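SWD1-like protein (Myceliophthora thermophila, PDB 6E29) probably serves, through its WD-repeat beta-propeller, as a protein-binding subunit of the nuclear COMPASS histone H3 methyltransferase complex. Local coordinates at residues K212-S215 / G216-T220. Sequence-based numbering, arbitrary orientation.
Sequences KIAS and GIITT
Ile213 and Ile218 meet across a short loop, their side chains crossing at about a right angle. The end methyl CD1 of Ile218 sits 4.0 Å from CG1 of Ile213 and 4.1 Å from its CD1, so the methyl lies against both carbons of the longer branch. In Ile213 that branch lies between the backbone N and the carbonyl carbon (chi1 58°), which turns it inward to Ile218. Ala214 points toward 216-220, its CB 4.4 Å from CG1 of Ile218; its small methyl fits this buried place beside the larger side chain. This buried apolar part contrasts with the bend itself. There Ser215, a small polar residue suited to an exposed turn, points away from 216-220, though its CB stays 3.7 Å from Gly216 N. The backbone N of Ser215 is hydrogen-bonded to Asp236 OD2, which ties the turn to the loop between strands 229-234 and 239-243. Gly216, with no side chain, follows in an extended conformation, and its N and CA take the chain out of the turn. Its amide N is buried without a partner. The loop carries the chain from strand 207-212, at the outer edge of one propeller blade, to strand 218-223, the innermost of the next. Ile213 and Ile218 both pack on Val232 of strand 229-234, while Ile218 O accepts a hydrogen bond from Thr177 OG1 of strand 176-181, linking the two blades.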
ATOM      1  N   LYS B 212      18.026  -5.594   4.369  1.00 29.60           N
ATOM      2  CA  LYS B 212      17.083  -6.204   5.309  1.00 27.16           C
ATOM      3  C   LYS B 212      16.719  -5.163   6.354  1.00 30.41           C
ATOM      4  O   LYS B 212      17.570  -4.769   7.155  1.00 34.14           O
ATOM      5  CB  LYS B 212      17.675  -7.445   5.968  1.00 33.81           C
ATOM      6  CG  LYS B 212      16.825  -8.002   7.071  1.00 32.25           C
ATOM      7  CD  LYS B 212      17.472  -9.165   7.859  1.00 41.90           C
ATOM      8  CE  LYS B 212      16.495 -10.289   7.951  1.00 39.29           C
ATOM      9  NZ  LYS B 212      16.137 -10.689   6.566  1.00 69.63           N
ATOM     10  N   ILE B 213      15.449  -4.724   6.371  1.00 26.89           N
ATOM     11  CA  ILE B 213      15.014  -3.712   7.325  1.00 26.42           C
ATOM     12  C   ILE B 213      14.032  -4.236   8.366  1.00 34.28           C
ATOM     13  O   ILE B 213      13.657  -3.471   9.265  1.00 35.75           O
ATOM     14  CB  ILE B 213      14.368  -2.503   6.620  1.00 25.37           C
ATOM     15  CG1 ILE B 213      13.177  -2.993   5.783  1.00 28.44           C
ATOM     16  CG2 ILE B 213      15.446  -1.748   5.808  1.00 34.41           C
ATOM     17  CD1 ILE B 213      12.218  -1.811   5.303  1.00 31.17           C
ATOM     18  N   ALA B 214      13.583  -5.481   8.271  1.00 33.56           N
ATOM     19  CA  ALA B 214      12.631  -5.985   9.248  1.00 35.24           C
ATOM     20  C   ALA B 214      12.918  -7.457   9.491  1.00 29.52           C
ATOM     21  O   ALA B 214      13.636  -8.124   8.721  1.00 31.21           O
ATOM     22  CB  ALA B 214      11.179  -5.749   8.772  1.00 25.24           C
ATOM     23  N   SER B 215      12.352  -7.986  10.570  1.00 36.79           N
ATOM     24  CA  SER B 215      12.502  -9.402  10.876  1.00 34.15           C
ATOM     25  C   SER B 215      11.217 -10.202  10.680  1.00 56.27           C
ATOM     26  O   SER B 215      11.055 -11.256  11.297  1.00 57.71           O
ATOM     27  CB  SER B 215      13.009  -9.588  12.301  1.00 48.43           C
ATOM     28  OG  SER B 215      14.372  -9.235  12.345  1.00 52.27           O
ATOM     29  N   GLY B 216      10.284  -9.713   9.867  1.00 39.90           N
ATOM     30  CA  GLY B 216       9.261 -10.606   9.335  1.00 45.14           C
ATOM     31  C   GLY B 216       8.835 -10.208   7.931  1.00 44.68           C
ATOM     32  O   GLY B 216       9.557  -9.496   7.232  1.00 50.03           O
ATOM     33  N   ILE B 217       7.649 -10.644   7.516  1.00 44.50           N
ATOM     34  CA  ILE B 217       7.071 -10.242   6.235  1.00 31.30           C
ATOM     35  C   ILE B 217       6.729  -8.752   6.224  1.00 30.09           C
ATOM     36  O   ILE B 217       6.074  -8.211   7.140  1.00 31.09           O
ATOM     37  CB  ILE B 217       5.853 -11.128   5.956  1.00 36.86           C
ATOM     38  CG1 ILE B 217       6.361 -12.580   5.859  1.00 41.47           C
ATOM     39  CG2 ILE B 217       5.059 -10.602   4.767  1.00 34.95           C
ATOM     40  CD1 ILE B 217       5.275 -13.637   5.819  1.00 52.75           C
ATOM     41  N   ILE B 218       7.149  -8.047   5.169  1.00 26.33           N
ATOM     42  CA  ILE B 218       6.746  -6.653   4.996  1.00 28.28           C
ATOM     43  C   ILE B 218       5.340  -6.602   4.392  1.00 28.11           C
ATOM     44  O   ILE B 218       5.070  -7.223   3.356  1.00 30.85           O
ATOM     45  CB  ILE B 218       7.767  -5.891   4.144  1.00 28.90           C
ATOM     46  CG1 ILE B 218       9.118  -5.801   4.912  1.00 32.28           C
ATOM     47  CG2 ILE B 218       7.277  -4.481   3.833  1.00 23.06           C
ATOM     48  CD1 ILE B 218      10.278  -5.157   4.093  1.00 30.86           C
ATOM     49  N   THR B 219       4.410  -5.952   5.099  1.00 25.72           N
ATOM     50  CA  THR B 219       3.011  -5.977   4.663  1.00 33.28           C
ATOM     51  C   THR B 219       2.522  -4.679   4.037  1.00 34.24           C
ATOM     52  O   THR B 219       1.626  -4.715   3.188  1.00 40.69           O
ATOM     53  CB  THR B 219       2.075  -6.365   5.825  1.00 32.29           C
ATOM     54  OG1 THR B 219       2.357  -5.564   6.968  1.00 30.53           O
ATOM     55  CG2 THR B 219       2.286  -7.825   6.184  1.00 40.29           C
ATOM     56  N   THR B 220       3.119  -3.558   4.369  1.00 27.07           N
ATOM     57  CA  THR B 220       2.699  -2.281   3.827  1.00 21.77           C
ATOM     58  C   THR B 220       3.905  -1.408   3.600  1.00 26.25           C
ATOM     59  O   THR B 220       4.792  -1.324   4.460  1.00 23.59           O
ATOM     60  CB  THR B 220       1.746  -1.532   4.795  1.00 34.08           C
ATOM     61  OG1 THR B 220       0.482  -2.180   4.789  1.00 37.08           O
ATOM     62  CG2 THR B 220       1.600  -0.049   4.405  1.00 43.66           C
TER